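Local atomic coordinates of bacteriocin immunity protein (PDB entry 6W0V), a protein that probably protects its producer strain by binding the DNase domain of the bacteriocin pyocin S8, with which it forms a cognate complex. Residues D31-V34 against Y35-N39; D56-D59 against S60-V64. The protein carries 1 engineered substitution. All coordinates share one frame; numbering follows the deposited sequence.

Contact 1 covers two successive turns of helix 27-41, and contact 2 covers the end of the loop after helix 48-51 together with the first turn of helix 61-74. Their centres lie about 17 Å apart on opposite sides of the chain's centre; their nearest atoms come to about 5 Å without touching. Helix 9-21 packs against both: Leu-19 meets Val-33, Val-34 and Ile-37 of contact 1, while Phe-13, Ile-16 and Phe-20 meet contact 2. Both also reach the chain of Pyocin S8, contact 1 through Asp-31, Val-34 and Tyr-35 and contact 2 through Asp-59, so two parts of the chain separate in sequence share in contacting the toxin.

Contact 1 of 2, residues D31-V34 against Y35-N39; sequences DVVV and YAIVN
Asp-31 meets Tyr-35 one turn further along the helix: Tyr-35 N donates to Asp-31 O at 2.8 Å. With Tyr-35 CG beside its own backbone N (chi1 -80°), the ring is drawn back along the helix, and Tyr-35 CD2 comes edge-on to Asp-31 O at 3.3 Å. The carboxylate of Asp-31 turns outward to a salt bridge with Lys-93 of the chain of Pyocin S8. Val-32 contributes chiefly its carbonyl, O accepting from Ala-36 N at 2.9 Å. Val-33 O is bonded to Ile-37 N at 3.0 Å; alongside, Val-33 CG1 packs on Ile-37 CD1 at 3.9 Å, both side chains pointing the same way toward Leu-19 of helix 9-21. Val-34 O accepts from Val-38 N (2.8 Å). Val-34 CG1 lies over one face of the Tyr-35 ring, 4.0 Å from Tyr-35 CD2, and also approaches Val-38 CG2 at 4.2 Å. Phe-81 of the chain of Pyocin S8 packs on Asp-31, Val-34 and Tyr-35. The result is a regular alpha-helix whose Val-33, Val-34, Ile-37 and Val-38 pack on helices 9-21 and 48-51 while Asp-31, Val-34 and Tyr-35 meet the toxin, as in the second helix of four-helix colicin immunity proteins.

Contact 2 of 2, residues D56-D59 against S60-V64; sequences DEED and SPEGV
The carboxylate of Glu-58 meets Ser-60 through one oxygen, OE1, which takes the hydrogen bond of Ser-60 OG at a very short 2.4 Å, a length to be read with caution. A water standing well off the plane of this carboxylate donates to Glu-58 OE1 (2.8 Å) and to Glu-62 OE2 (2.9 Å). It lies above the plane of the Glu-62 carboxylate, the two flat groups being steeply turned against each other. By donating to both, the water probably eases the repulsion between Glu-58 OE1 and Glu-62 OE2, 4.2 Å apart. Ser-60 OG sits between its backbone N and carbonyl carbon (chi1 63°), within range of the helix start: it accepts from Gly-63 N at 3.1 Å with an angle of 155°. The same hydroxyl thus donates to Glu-58 and caps the helix. Glu-58 O takes a weak bond from Ser-60 N across an inverse gamma turn centred on Asp-59. Lacking a side chain, Gly-63 lets its CA approach Glu-58 O to 3.5 Å in a nearly straight C-H...O contact; Arg-67 of the same chain also donates to this oxygen through NH1. The Asp-59 carboxylate leaves the turn, OD2 accepting from Lys-68 N of the chain of Pyocin S8. Val-64 N bonded to Ser-60 O at 2.9 Å begins the helical pattern, and the whole is a serine N-cap opening the last helix of the immunity-protein fold.

Contact 1 of 2, residues D31-V34 against Y35-N39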
loop_
_atom_site.group_PDB
_atom_site.type_symbol
_atom_site.label_atom_id
_atom_site.label_comp_id
_atom_site.label_asym_id
_atom_site.label_seq_id
_atom_site.Cartn_x
_atom_site.Cartn_y
_atom_site.Cartn_z
ATOM N N ASP B 31 -5.848 7.768 -1.420
ATOM C CA ASP B 31 -6.553 7.028 -2.487
ATOM C C ASP B 31 -7.127 8.013 -3.491
ATOM O O ASP B 31 -7.136 7.692 -4.682
ATOM C CB ASP B 31 -7.689 6.189 -1.924
ATOM C CG ASP B 31 -7.235 4.831 -1.454
ATOM O OD1 ASP B 31 -6.045 4.527 -1.634
ATOM O OD2 ASP B 31 -8.087 4.099 -0.923
ATOM N N VAL B 32 -7.613 9.154 -3.021
ATOM C CA VAL B 32 -8.219 10.156 -3.935
ATOM C C VAL B 32 -7.150 10.490 -4.966
ATOM O O VAL B 32 -7.480 10.513 -6.144
ATOM C CB VAL B 32 -8.699 11.407 -3.187
ATOM C CG1 VAL B 32 -9.039 12.531 -4.154
ATOM C CG2 VAL B 32 -9.883 11.091 -2.295
ATOM N N VAL B 33 -5.924 10.718 -4.514
ATOM C CA VAL B 33 -4.821 11.127 -5.426
ATOM C C VAL B 33 -4.477 9.927 -6.295
ATOM O O VAL B 33 -4.414 10.052 -7.521
ATOM C CB VAL B 33 -3.619 11.640 -4.625
ATOM C CG1 VAL B 33 -2.412 11.870 -5.516
ATOM C CG2 VAL B 33 -3.980 12.902 -3.870
ATOM N N VAL B 34 -4.251 8.781 -5.690
ATOM C CA VAL B 34 -3.841 7.579 -6.452
ATOM C C VAL B 34 -4.853 7.351 -7.563
ATOM O O VAL B 34 -4.456 7.169 -8.705
ATOM C CB VAL B 34 -3.735 6.341 -5.554
ATOM C CG1 VAL B 34 -3.636 5.071 -6.387
ATOM C CG2 VAL B 34 -2.567 6.469 -4.595
ATOM N N TYR B 35 -6.131 7.355 -7.233
ATOM C CA TYR B 35 -7.172 6.998 -8.218
ATOM C C TYR B 35 -7.401 8.143 -9.187
ATOM O O TYR B 35 -7.760 7.838 -10.319
ATOM C CB TYR B 35 -8.416 6.477 -7.519
ATOM C CG TYR B 35 -8.118 5.050 -7.184
ATOM C CD1 TYR B 35 -8.156 4.088 -8.179
ATOM C CD2 TYR B 35 -7.570 4.712 -5.968
ATOM C CE1 TYR B 35 -7.785 2.780 -7.923
ATOM C CE2 TYR B 35 -7.210 3.407 -5.687
ATOM C CZ TYR B 35 -7.321 2.437 -6.666
ATOM O OH TYR B 35 -6.958 1.144 -6.421
ATOM N N ALA B 36 -7.178 9.383 -8.774
ATOM C CA ALA B 36 -7.256 10.513 -9.718
ATOM C C ALA B 36 -6.245 10.194 -10.814
ATOM O O ALA B 36 -6.569 10.321 -12.008
ATOM C CB ALA B 36 -6.978 11.830 -9.050
ATOM N N ILE B 37 -5.072 9.730 -10.407
ATOM C CA ILE B 37 -3.972 9.437 -11.361
ATOM C C ILE B 37 -4.347 8.205 -12.170
ATOM O O ILE B 37 -4.318 8.253 -13.398
ATOM C CB ILE B 37 -2.645 9.221 -10.632
ATOM C CG1 ILE B 37 -2.211 10.505 -9.935
ATOM C CG2 ILE B 37 -1.594 8.689 -11.597
ATOM C CD1 ILE B 37 -1.200 10.290 -8.880
ATOM N N VAL B 38 -4.610 7.106 -11.492
ATOM C CA VAL B 38 -4.734 5.786 -12.153
ATOM C C VAL B 38 -5.990 5.774 -13.019
ATOM O O VAL B 38 -5.931 5.240 -14.119
ATOM C CB VAL B 38 -4.705 4.675 -11.096
ATOM C CG1 VAL B 38 -5.260 3.361 -11.609
ATOM C CG2 VAL B 38 -3.290 4.520 -10.567
ATOM N N ASN B 39 -7.091 6.347 -12.551
ATOM C CA ASN B 39 -8.348 6.325 -13.336
ATOM C C ASN B 39 -8.133 7.142 -14.608
ATOM O O ASN B 39 -8.561 6.697 -15.681
ATOM C CB ASN B 39 -9.543 6.820 -12.531
ATOM C CG ASN B 39 -9.880 5.872 -11.405
ATOM O OD1 ASN B 39 -9.465 4.719 -11.433
ATOM N ND2 ASN B 39 -10.633 6.357 -10.434
#

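Contact 2 of 2, residues D56-D59 against S60-V64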
loop_
_atom_site.group_PDB
_atom_site.type_symbol
_atom_site.label_atom_id
_atom_site.label_comp_id
_atom_site.label_asym_id
_atom_site.label_seq_id
_atom_site.Cartn_x
_atom_site.Cartn_y
_atom_site.Cartn_z
ATOM N N ASP B 56 13.839 -1.721 -14.097
ATOM C CA ASP B 56 14.285 -0.919 -15.270
ATOM C C ASP B 56 13.548 0.425 -15.324
ATOM O O ASP B 56 13.845 1.223 -16.228
ATOM C CB ASP B 56 14.002 -1.692 -16.559
ATOM C CG ASP B 56 12.588 -2.245 -16.571
ATOM O OD1 ASP B 56 12.332 -3.195 -15.803
ATOM O OD2 ASP B 56 11.742 -1.683 -17.292
ATOM N N GLU B 57 12.595 0.672 -14.422
ATOM C CA GLU B 57 11.741 1.881 -14.497
ATOM C C GLU B 57 12.144 2.853 -13.397
ATOM O O GLU B 57 12.608 2.397 -12.333
ATOM C CB GLU B 57 10.274 1.488 -14.390
ATOM C CG GLU B 57 9.831 0.651 -15.568
ATOM C CD GLU B 57 8.389 0.196 -15.507
ATOM O OE1 GLU B 57 7.847 -0.166 -16.568
ATOM O OE2 GLU B 57 7.821 0.192 -14.397
ATOM N N GLU B 58 11.954 4.142 -13.646
ATOM C CA GLU B 58 12.339 5.189 -12.679
ATOM C C GLU B 58 11.239 5.293 -11.631
ATOM O O GLU B 58 10.075 5.533 -11.967
ATOM C CB GLU B 58 12.588 6.539 -13.335
ATOM C CG GLU B 58 13.219 7.513 -12.367
ATOM C CD GLU B 58 13.646 8.825 -12.990
ATOM O OE1 GLU B 58 12.884 9.802 -12.877
ATOM O OE2 GLU B 58 14.737 8.859 -13.565
ATOM N N ASP B 59 11.624 5.096 -10.385
ATOM C CA ASP B 59 10.683 5.199 -9.260
ATOM C C ASP B 59 10.617 6.670 -8.850
ATOM O O ASP B 59 11.315 7.050 -7.913
ATOM C CB ASP B 59 11.151 4.271 -8.154
ATOM C CG ASP B 59 10.123 4.180 -7.063
ATOM O OD1 ASP B 59 9.008 4.691 -7.285
ATOM O OD2 ASP B 59 10.465 3.619 -6.040
ATOM N N SER B 60 9.856 7.480 -9.582
ATOM C CA SER B 60 9.766 8.947 -9.358
ATOM C C SER B 60 8.498 9.502 -9.991
ATOM O O SER B 60 7.882 8.809 -10.793
ATOM C CB SER B 60 10.994 9.629 -9.889
ATOM O OG SER B 60 11.094 9.461 -11.291
ATOM N N PRO B 61 8.047 10.726 -9.616
ATOM C CA PRO B 61 6.859 11.339 -10.204
ATOM C C PRO B 61 7.121 11.445 -11.710
ATOM O O PRO B 61 6.246 11.149 -12.475
ATOM C CB PRO B 61 6.638 12.663 -9.436
ATOM C CG PRO B 61 7.928 12.896 -8.668
ATOM C CD PRO B 61 8.604 11.547 -8.532
ATOM N N GLU B 62 8.363 11.718 -12.092
ATOM C CA GLU B 62 8.718 11.841 -13.526
ATOM C C GLU B 62 8.556 10.487 -14.218
ATOM O O GLU B 62 8.010 10.467 -15.314
ATOM C CB GLU B 62 10.136 12.371 -13.697
ATOM C CG GLU B 62 10.276 13.784 -13.192
ATOM C CD GLU B 62 10.585 13.911 -11.716
ATOM O OE1 GLU B 62 10.697 15.056 -11.250
ATOM O OE2 GLU B 62 10.716 12.864 -11.042
ATOM N N GLY B 63 9.013 9.398 -13.587
ATOM C CA GLY B 63 8.900 8.043 -14.157
ATOM C C GLY B 63 7.445 7.679 -14.310
ATOM O O GLY B 63 7.032 7.176 -15.332
ATOM N N VAL B 64 6.663 7.937 -13.277
ATOM C CA VAL B 64 5.217 7.617 -13.345
ATOM C C VAL B 64 4.615 8.407 -14.500
ATOM O O VAL B 64 3.880 7.835 -15.290
ATOM C CB VAL B 64 4.496 7.963 -12.040
ATOM C CG1 VAL B 64 2.995 7.803 -12.206
ATOM C CG2 VAL B 64 5.024 7.145 -10.870
HETATM O O HOH W 1 13.529 12.071 -11.362
#